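Local atomic coordinates of kinetochore protein mis18 (Schizosaccharomyces pombe, PDB entry 5J6P), a protein that maintains the deacetylated state of histones in the centromeric central core as part of the CENP-A recruiting complex, here represented by its zinc-binding Yippee-Mis18 domain. Residues E1-K10 with M92-N102; G54-S62 with K72-L81. All coordinates share one frame; numbering follows the deposited sequence.

Contact 1 of 2, residues E1-K10 with M92-N102. With ZN (zinc ion), chain D.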
loop_
_atom_site.group_PDB
_atom_site.type_symbol
_atom_site.label_atom_id
_atom_site.label_comp_id
_atom_site.label_asym_id
_atom_site.label_seq_id
_atom_site.Cartn_x
_atom_site.Cartn_y
_atom_site.Cartn_z
ATOM N N GLU A 1 -13.749 1.677 10.929
ATOM C CA GLU A 1 -14.806 2.700 10.594
ATOM C C GLU A 1 -15.186 2.634 9.109
ATOM O O GLU A 1 -14.995 3.598 8.358
ATOM C CB GLU A 1 -14.448 4.150 11.053
ATOM C CG GLU A 1 -12.966 4.549 11.075
ATOM C CD GLU A 1 -12.208 4.135 12.361
ATOM O OE1 GLU A 1 -10.989 4.428 12.467
ATOM O OE2 GLU A 1 -12.802 3.508 13.274
ATOM N N SER A 2 -15.702 1.468 8.697
ATOM C CA SER A 2 -16.257 1.232 7.338
ATOM C C SER A 2 -15.289 1.470 6.141
ATOM O O SER A 2 -15.685 1.359 4.958
ATOM C CB SER A 2 -17.584 2.017 7.152
ATOM O OG SER A 2 -17.429 3.411 7.374
ATOM N N GLN A 3 -14.018 1.735 6.447
ATOM C CA GLN A 3 -13.046 2.130 5.435
ATOM C C GLN A 3 -12.094 0.948 5.195
ATOM O O GLN A 3 -11.611 0.361 6.171
ATOM C CB GLN A 3 -12.284 3.393 5.874
ATOM C CG GLN A 3 -11.785 4.237 4.702
ATOM C CD GLN A 3 -12.908 4.757 3.810
ATOM O OE1 GLN A 3 -13.008 4.420 2.625
ATOM N NE2 GLN A 3 -13.770 5.571 4.387
ATOM N N PRO A 4 -11.839 0.594 3.910
ATOM C CA PRO A 4 -10.935 -0.525 3.585
ATOM C C PRO A 4 -9.510 -0.430 4.171
ATOM O O PRO A 4 -9.031 0.670 4.505
ATOM C CB PRO A 4 -10.857 -0.493 2.035
ATOM C CG PRO A 4 -12.074 0.259 1.591
ATOM C CD PRO A 4 -12.297 1.278 2.678
ATOM N N SER A 5 -8.870 -1.591 4.316
ATOM C CA SER A 5 -7.421 -1.672 4.449
ATOM C C SER A 5 -6.717 -2.290 3.223
ATOM O O SER A 5 -7.338 -2.946 2.369
ATOM C CB SER A 5 -7.047 -2.399 5.731
ATOM O OG SER A 5 -7.501 -1.686 6.880
ATOM N N VAL A 6 -5.425 -2.003 3.114
ATOM C CA VAL A 6 -4.565 -2.610 2.094
ATOM C C VAL A 6 -3.444 -3.335 2.798
ATOM O O VAL A 6 -3.038 -2.924 3.890
ATOM C CB VAL A 6 -4.001 -1.529 1.170
ATOM C CG1 VAL A 6 -2.729 -1.971 0.474
ATOM C CG2 VAL A 6 -5.039 -1.180 0.121
ATOM N N PHE A 7 -2.947 -4.405 2.174
ATOM C CA PHE A 7 -1.991 -5.302 2.832
ATOM C C PHE A 7 -0.684 -5.373 2.116
ATOM O O PHE A 7 -0.658 -5.567 0.888
ATOM C CB PHE A 7 -2.572 -6.728 2.930
ATOM C CG PHE A 7 -3.865 -6.775 3.664
ATOM C CD1 PHE A 7 -3.892 -6.506 5.015
ATOM C CD2 PHE A 7 -5.059 -6.990 2.996
ATOM C CE1 PHE A 7 -5.086 -6.484 5.699
ATOM C CE2 PHE A 7 -6.254 -6.982 3.682
ATOM C CZ PHE A 7 -6.265 -6.732 5.029
ATOM N N GLN A 8 0.398 -5.304 2.890
ATOM C CA GLN A 8 1.751 -5.400 2.341
ATOM C C GLN A 8 2.717 -6.293 3.102
ATOM O O GLN A 8 2.669 -6.359 4.314
ATOM C CB GLN A 8 2.404 -4.036 2.377
ATOM C CG GLN A 8 1.611 -2.842 1.884
ATOM C CD GLN A 8 2.286 -1.576 2.354
ATOM O OE1 GLN A 8 3.021 -0.891 1.595
ATOM N NE2 GLN A 8 2.137 -1.315 3.644
ATOM N N CYS A 9 3.651 -6.908 2.386
ATOM C CA CYS A 9 4.734 -7.644 3.030
ATOM C C CYS A 9 5.618 -6.696 3.847
ATOM O O CYS A 9 6.240 -5.786 3.300
ATOM C CB CYS A 9 5.575 -8.385 1.988
ATOM S SG CYS A 9 7.277 -8.716 2.502
ATOM N N LYS A 10 5.663 -6.918 5.157
ATOM C CA LYS A 10 6.433 -6.081 6.083
ATOM C C LYS A 10 7.836 -5.756 5.622
ATOM O O LYS A 10 8.403 -4.713 6.011
ATOM C CB LYS A 10 6.561 -6.753 7.433
ATOM C CG LYS A 10 5.312 -6.654 8.312
ATOM C CD LYS A 10 5.708 -6.343 9.754
ATOM C CE LYS A 10 4.890 -7.073 10.806
ATOM N NZ LYS A 10 5.814 -7.434 11.921
ATOM N N MET A 92 -0.291 -12.740 9.988
ATOM C CA MET A 92 -0.346 -11.334 10.441
ATOM C C MET A 92 1.021 -10.838 10.862
ATOM O O MET A 92 1.284 -9.652 10.787
ATOM C CB MET A 92 -1.266 -11.112 11.643
ATOM C CG MET A 92 -2.750 -11.421 11.482
ATOM S SD MET A 92 -3.522 -11.772 13.104
ATOM C CE MET A 92 -5.270 -11.571 12.723
ATOM N N ASP A 93 1.881 -11.734 11.316
ATOM C CA ASP A 93 3.231 -11.368 11.768
ATOM C C ASP A 93 4.119 -10.889 10.649
ATOM O O ASP A 93 5.168 -10.292 10.896
ATOM C CB ASP A 93 3.940 -12.566 12.446
ATOM C CG ASP A 93 4.018 -12.416 13.958
ATOM O OD1 ASP A 93 3.027 -11.937 14.571
ATOM O OD2 ASP A 93 5.078 -12.766 14.529
ATOM N N LYS A 94 3.703 -11.198 9.427
ATOM C CA LYS A 94 4.479 -10.983 8.232
ATOM C C LYS A 94 3.843 -9.979 7.303
ATOM O O LYS A 94 4.400 -9.702 6.274
ATOM C CB LYS A 94 4.606 -12.337 7.518
ATOM C CG LYS A 94 5.441 -13.380 8.272
ATOM C CD LYS A 94 6.901 -13.114 7.996
ATOM C CE LYS A 94 7.845 -14.093 8.639
ATOM N NZ LYS A 94 9.207 -13.762 8.139
ATOM N N LEU A 95 2.679 -9.452 7.643
ATOM C CA LEU A 95 1.960 -8.512 6.782
ATOM C C LEU A 95 1.865 -7.204 7.523
ATOM O O LEU A 95 2.294 -7.114 8.680
ATOM C CB LEU A 95 0.545 -8.998 6.439
ATOM C CG LEU A 95 0.356 -9.976 5.296
ATOM C CD1 LEU A 95 0.479 -9.295 3.967
ATOM C CD2 LEU A 95 1.354 -11.113 5.374
ATOM N N GLN A 96 1.311 -6.201 6.836
ATOM C CA GLN A 96 1.081 -4.873 7.395
ATOM C C GLN A 96 -0.200 -4.325 6.807
ATOM O O GLN A 96 -0.519 -4.589 5.648
ATOM C CB GLN A 96 2.220 -3.973 6.994
ATOM C CG GLN A 96 2.847 -3.221 8.123
ATOM C CD GLN A 96 3.932 -2.323 7.596
ATOM O OE1 GLN A 96 3.778 -1.727 6.535
ATOM N NE2 GLN A 96 5.044 -2.226 8.318
ATOM N N ALA A 97 -0.943 -3.568 7.602
ATOM C CA ALA A 97 -2.227 -3.027 7.129
ATOM C C ALA A 97 -2.159 -1.522 7.077
ATOM O O ALA A 97 -1.524 -0.852 7.925
ATOM C CB ALA A 97 -3.380 -3.472 8.002
ATOM N N TYR A 98 -2.773 -1.002 6.035
ATOM C CA TYR A 98 -2.927 0.404 5.907
ATOM C C TYR A 98 -4.406 0.625 5.659
ATOM O O TYR A 98 -4.938 0.248 4.573
ATOM C CB TYR A 98 -2.063 0.959 4.762
ATOM C CG TYR A 98 -2.465 2.371 4.423
ATOM C CD1 TYR A 98 -2.099 3.444 5.264
ATOM C CD2 TYR A 98 -3.258 2.637 3.305
ATOM C CE1 TYR A 98 -2.522 4.737 4.990
ATOM C CE2 TYR A 98 -3.665 3.924 3.017
ATOM C CZ TYR A 98 -3.310 4.957 3.861
ATOM O OH TYR A 98 -3.749 6.209 3.574
ATOM N N GLN A 99 -5.058 1.217 6.670
ATOM C CA GLN A 99 -6.460 1.611 6.548
ATOM C C GLN A 99 -6.502 3.005 5.987
ATOM O O GLN A 99 -5.907 3.904 6.560
ATOM C CB GLN A 99 -7.215 1.569 7.881
ATOM C CG GLN A 99 -8.730 1.511 7.640
ATOM C CD GLN A 99 -9.581 1.696 8.892
ATOM O OE1 GLN A 99 -9.061 1.873 10.000
ATOM N NE2 GLN A 99 -10.907 1.665 8.708
ATOM N N LEU A 100 -7.235 3.184 4.900
ATOM C CA LEU A 100 -7.363 4.493 4.257
ATOM C C LEU A 100 -8.063 5.505 5.188
ATOM O O LEU A 100 -8.706 5.104 6.154
ATOM C CB LEU A 100 -8.171 4.394 2.961
ATOM C CG LEU A 100 -7.550 3.709 1.749
ATOM C CD1 LEU A 100 -7.086 2.296 2.032
ATOM C CD2 LEU A 100 -8.544 3.702 0.594
ATOM N N GLY A 101 -7.897 6.803 4.906
ATOM C CA GLY A 101 -8.621 7.888 5.593
ATOM C C GLY A 101 -9.932 8.167 4.855
ATOM O O GLY A 101 -10.299 7.433 3.889
ATOM N N ASN A 102 -10.593 9.268 5.248
ATOM C CA ASN A 102 -12.049 9.465 5.009
ATOM C C ASN A 102 -12.462 10.357 3.823
ATOM O O ASN A 102 -13.630 10.333 3.391
ATOM C CB ASN A 102 -12.715 9.987 6.299
ATOM C CG ASN A 102 -12.283 9.215 7.550
ATOM O OD1 ASN A 102 -11.875 9.803 8.545
ATOM N ND2 ASN A 102 -12.367 7.895 7.494
HETATM ZN ZN ZN D . 8.227 -9.013 0.429
#

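Contact 2 of 2, residues G54-S62 with K72-L81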
loop_
_atom_site.group_PDB
_atom_site.type_symbol
_atom_site.label_atom_id
_atom_site.label_comp_id
_atom_site.label_asym_id
_atom_site.label_seq_id
_atom_site.Cartn_x
_atom_site.Cartn_y
_atom_site.Cartn_z
ATOM N N GLY A 54 -1.761 -32.408 12.320
ATOM C CA GLY A 54 -1.907 -33.420 11.269
ATOM C C GLY A 54 -3.056 -33.289 10.264
ATOM O O GLY A 54 -3.129 -34.064 9.308
ATOM N N LEU A 55 -3.922 -32.289 10.411
ATOM C CA LEU A 55 -5.244 -32.343 9.789
ATOM C C LEU A 55 -5.361 -31.765 8.373
ATOM O O LEU A 55 -6.118 -32.310 7.541
ATOM C CB LEU A 55 -6.294 -31.707 10.705
ATOM C CG LEU A 55 -7.148 -32.728 11.470
ATOM C CD1 LEU A 55 -7.977 -32.018 12.543
ATOM C CD2 LEU A 55 -8.032 -33.533 10.497
ATOM N N CYS A 56 -4.655 -30.667 8.090
ATOM C CA CYS A 56 -4.749 -30.053 6.762
ATOM C C CYS A 56 -3.450 -30.139 6.014
ATOM O O CYS A 56 -2.410 -30.467 6.590
ATOM C CB CYS A 56 -5.168 -28.605 6.878
ATOM S SG CYS A 56 -6.322 -28.347 8.216
ATOM N N VAL A 57 -3.532 -29.842 4.727
ATOM C CA VAL A 57 -2.356 -29.767 3.872
ATOM C C VAL A 57 -2.265 -28.410 3.136
ATOM O O VAL A 57 -3.170 -28.003 2.388
ATOM C CB VAL A 57 -2.309 -30.971 2.910
ATOM C CG1 VAL A 57 -1.275 -30.797 1.802
ATOM C CG2 VAL A 57 -2.052 -32.241 3.709
ATOM N N TYR A 58 -1.129 -27.747 3.331
ATOM C CA TYR A 58 -0.869 -26.450 2.741
ATOM C C TYR A 58 0.479 -26.382 2.069
ATOM O O TYR A 58 1.429 -27.071 2.436
ATOM C CB TYR A 58 -0.933 -25.386 3.804
ATOM C CG TYR A 58 0.218 -25.420 4.784
ATOM C CD1 TYR A 58 1.416 -24.775 4.494
ATOM C CD2 TYR A 58 0.095 -26.039 6.010
ATOM C CE1 TYR A 58 2.458 -24.773 5.387
ATOM C CE2 TYR A 58 1.139 -26.039 6.913
ATOM C CZ TYR A 58 2.318 -25.408 6.587
ATOM O OH TYR A 58 3.367 -25.391 7.457
ATOM N N SER A 59 0.537 -25.526 1.071
ATOM C CA SER A 59 1.777 -25.105 0.452
ATOM C C SER A 59 2.084 -23.684 0.940
ATOM O O SER A 59 1.175 -22.869 1.096
ATOM C CB SER A 59 1.625 -25.154 -1.055
ATOM O OG SER A 59 1.627 -26.503 -1.481
ATOM N N GLU A 60 3.358 -23.402 1.195
ATOM C CA GLU A 60 3.799 -22.073 1.613
ATOM C C GLU A 60 3.616 -20.978 0.547
ATOM O O GLU A 60 3.795 -21.257 -0.631
ATOM C CB GLU A 60 5.244 -22.149 1.997
ATOM C CG GLU A 60 5.448 -22.810 3.345
ATOM C CD GLU A 60 6.898 -22.779 3.783
ATOM O OE1 GLU A 60 7.779 -22.919 2.890
ATOM O OE2 GLU A 60 7.136 -22.614 5.006
ATOM N N LEU A 61 3.220 -19.762 0.980
ATOM C CA LEU A 61 3.167 -18.557 0.122
ATOM C C LEU A 61 4.342 -17.618 0.385
ATOM O O LEU A 61 4.559 -17.203 1.547
ATOM C CB LEU A 61 1.934 -17.731 0.406
ATOM C CG LEU A 61 0.588 -18.016 -0.206
ATOM C CD1 LEU A 61 -0.382 -16.931 0.256
ATOM C CD2 LEU A 61 0.727 -18.051 -1.716
ATOM N N SER A 62 5.035 -17.233 -0.697
ATOM C CA SER A 62 6.205 -16.319 -0.668
ATOM C C SER A 62 5.956 -14.979 -1.406
ATOM O O SER A 62 5.251 -14.994 -2.407
ATOM C CB SER A 62 7.365 -17.029 -1.329
ATOM O OG SER A 62 7.748 -18.192 -0.602
ATOM N N LYS A 72 0.223 -19.110 3.391
ATOM C CA LYS A 72 0.001 -20.462 2.886
ATOM C C LYS A 72 -1.303 -20.625 2.166
ATOM O O LYS A 72 -2.242 -19.854 2.367
ATOM C CB LYS A 72 0.041 -21.474 4.024
ATOM C CG LYS A 72 -0.340 -20.908 5.358
ATOM C CD LYS A 72 -0.312 -21.986 6.404
ATOM C CE LYS A 72 1.076 -22.272 6.928
ATOM N NZ LYS A 72 1.355 -21.406 8.095
ATOM N N VAL A 73 -1.351 -21.639 1.318
ATOM C CA VAL A 73 -2.602 -22.060 0.709
ATOM C C VAL A 73 -2.910 -23.433 1.219
ATOM O O VAL A 73 -2.187 -24.383 0.892
ATOM C CB VAL A 73 -2.486 -22.165 -0.807
ATOM C CG1 VAL A 73 -3.815 -22.620 -1.399
ATOM C CG2 VAL A 73 -2.071 -20.820 -1.387
ATOM N N TYR A 74 -3.992 -23.559 1.981
ATOM C CA TYR A 74 -4.482 -24.894 2.351
ATOM C C TYR A 74 -5.102 -25.568 1.124
ATOM O O TYR A 74 -6.068 -25.058 0.556
ATOM C CB TYR A 74 -5.449 -24.815 3.506
ATOM C CG TYR A 74 -4.729 -24.406 4.762
ATOM C CD1 TYR A 74 -4.496 -23.088 5.062
ATOM C CD2 TYR A 74 -4.220 -25.347 5.617
ATOM C CE1 TYR A 74 -3.833 -22.732 6.225
ATOM C CE2 TYR A 74 -3.522 -24.998 6.754
ATOM C CZ TYR A 74 -3.340 -23.695 7.056
ATOM O OH TYR A 74 -2.646 -23.339 8.183
ATOM N N ASN A 75 -4.486 -26.679 0.701
ATOM C CA ASN A 75 -4.911 -27.439 -0.481
ATOM C C ASN A 75 -5.944 -28.514 -0.122
ATOM O O ASN A 75 -6.829 -28.812 -0.945
ATOM C CB ASN A 75 -3.716 -28.122 -1.163
ATOM C CG ASN A 75 -2.492 -27.228 -1.251
ATOM O OD1 ASN A 75 -2.399 -26.355 -2.113
ATOM N ND2 ASN A 75 -1.545 -27.453 -0.367
ATOM N N SER A 76 -5.806 -29.082 1.088
ATOM C CA SER A 76 -6.669 -30.137 1.589
ATOM C C SER A 76 -7.089 -29.838 2.977
ATOM O O SER A 76 -6.257 -29.634 3.854
ATOM C CB SER A 76 -5.971 -31.498 1.624
ATOM O OG SER A 76 -5.578 -31.873 0.327
ATOM N N THR A 77 -8.397 -29.889 3.175
ATOM C CA THR A 77 -9.009 -29.601 4.455
ATOM C C THR A 77 -10.114 -30.609 4.776
ATOM O O THR A 77 -10.584 -31.356 3.868
ATOM C CB THR A 77 -9.628 -28.188 4.429
ATOM O OG1 THR A 77 -10.364 -27.987 3.205
ATOM C CG2 THR A 77 -8.546 -27.161 4.506
ATOM N N PRO A 78 -10.532 -30.633 6.064
ATOM C CA PRO A 78 -11.796 -31.203 6.500
ATOM C C PRO A 78 -12.956 -30.375 5.959
ATOM O O PRO A 78 -12.724 -29.485 5.154
ATOM C CB PRO A 78 -11.748 -30.985 8.014
ATOM C CG PRO A 78 -10.315 -31.095 8.357
ATOM C CD PRO A 78 -9.669 -30.342 7.229
ATOM N N ILE A 79 -14.187 -30.693 6.355
ATOM C CA ILE A 79 -15.376 -29.893 5.950
ATOM C C ILE A 79 -15.341 -28.501 6.473
ATOM O O ILE A 79 -15.698 -27.566 5.751
ATOM C CB ILE A 79 -16.791 -30.433 6.384
ATOM C CG1 ILE A 79 -16.771 -31.121 7.777
ATOM C CG2 ILE A 79 -17.485 -31.218 5.262
ATOM C CD1 ILE A 79 -16.403 -32.601 7.794
ATOM N N TYR A 80 -14.939 -28.385 7.735
ATOM C CA TYR A 80 -15.154 -27.158 8.464
ATOM C C TYR A 80 -14.233 -26.026 7.956
ATOM O O TYR A 80 -14.662 -24.865 7.797
ATOM C CB TYR A 80 -15.134 -27.373 9.990
ATOM C CG TYR A 80 -13.988 -28.159 10.600
ATOM C CD1 TYR A 80 -13.991 -29.565 10.631
ATOM C CD2 TYR A 80 -12.926 -27.504 11.214
ATOM C CE1 TYR A 80 -12.941 -30.275 11.216
ATOM C CE2 TYR A 80 -11.880 -28.207 11.805
ATOM C CZ TYR A 80 -11.885 -29.583 11.805
ATOM O OH TYR A 80 -10.835 -30.256 12.398
ATOM N N LEU A 81 -13.006 -26.397 7.597
ATOM C CA LEU A 81 -12.064 -25.475 6.963
ATOM C C LEU A 81 -12.184 -25.344 5.435
ATOM O O LEU A 81 -11.253 -24.821 4.812
ATOM C CB LEU A 81 -10.627 -25.859 7.341
ATOM C CG LEU A 81 -10.298 -25.741 8.839
ATOM C CD1 LEU A 81 -8.914 -26.316 9.142
ATOM C CD2 LEU A 81 -10.406 -24.302 9.320
#

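Contact 1 of 2, residues E1-K10 with M92-N102
Val6 and Tyr98 exchange two backbone hydrogen bonds, Val6 N to Tyr98 O at 2.7 Å and Tyr98 N back to Val6 O at 2.9 Å, and so set the antiparallel register of strands 5-9 and 95-99. The ladder runs on in both directions: Gln8 N donates to Gln96 O, and Leu100 N reaches Pro4 O at 3.1 Å beyond the last paired residues. Past that point a side chain takes over. The extended chain of Gln99, with CG anti to the backbone N (chi1 -160°), runs along 1-10 toward its N-terminal end and delivers NE2 to Gln3 O at 2.9 Å, the donor tilted 27° from the carbonyl plane. At the other end Lys10 N bonds to Lys94 O, while the bent lysine chain passes over the Leu95 carbonyl and makes a weak bond from NZ to Asp93 O.

Packing around this frame differs from face to face. Phe7 lies on the same face as Ala97, whose CB approaches ring atom CE1 of Phe7 at 4.2 Å; Leu95 CD1 meets Phe7 CB at 4.1 Å, and Phe32 covers both Phe7 and Leu95. Gln3 lays its CG beside Leu100 O at 3.5 Å. On the face of Val6 and Tyr98 the second subunit closes in: Tyr98 OH is hydrogen-bonded to Asp18 of that subunit, and Val6 of that subunit packs on the tyrosine.

Strand 5-9, flanked by 15-18 and 95-99, is the middle of a three-stranded antiparallel sheet. Cys9, near its C-terminal end, holds the zinc ion with SG at 2.3 Å; the site also includes Cys12, Cys63 and Cys66, the four-cysteine zinc site of the Yippee-Mis18 fold in the beta-tent clan.

Contact 2 of 2, residues G54-S62 with K72-L81
The hairpin of strands 57-63 and 69-76, which lies between strands 42-50 and 88-91 in the six-stranded antiparallel sheet, carries a classic beta bulge, where Asn75 and Ser76 both face Val57. The Val57 carbonyl oxygen accepts from two backbone donors, Asn75 N and Ser76 N, and the register shifts by one residue before Tyr58 pairs with Tyr74. Val57 N returns a bond to Ser76 O, and beyond the bulge Ser59 and Val73 form a regular hydrogen-bonded pair. The amide of Asn75 leans back over the bulge, its ND2 making weak bonds to Val57 O and to Ser59 OG; that hydroxyl also bonds to the Thr47 carbonyl in the neighbouring strand 42-50.

Tyr58, Tyr74 and Lys72 share one face of the hairpin. In Tyr58, CG stands between the backbone N and the carbonyl carbon (chi1 71°), which swings the ring across the Lys72 chain. The turn at chi3 of the lysine sets CE over the ring face, 3.4 Å from the Tyr58 centroid, and a further turn at chi4 carries Lys72 NZ to 4.7 Å from that centroid in a cation-pi contact. A leucine in place of Tyr58 would probably leave the Lys72 ammonium without its aromatic partner and the lysine chain freer to turn.

The two tyrosines lie side by side and point the same way, yet their ring planes are inclined at 59°, and CB of Tyr58 sits over a face of the Tyr74 ring, 4.0 Å from its centroid. Cys56 presses its CB against Tyr74 CD2 at 3.6 Å and turns SG toward Leu81 and Pro78. On the other face of the hairpin, Tyr88 and Phe90 of strand 88-91 pack on Leu61, whose CD2 meets Val73 CG2 at 4.0 Å.

Contact 1 joins the two ends of the modelled chain, and contact 2 is nested within the loop it closes. Their centres lie 24 Å apart on opposite sides of the chain's centre, with nearest atoms about 7 Å apart and no touch. Contact 1 belongs to the three-stranded sheet, contact 2 to the six-stranded one, where strand 69-76 lies next to 88-91, the strand leading into residues 92-102. The zinc ties the two sheets together, because Cys9 of contact 1 shares it with Cys63, which ends the strand begun in contact 2. Contact 1 also meets the second subunit, whereas contact 2 touches no other chain of the assembly.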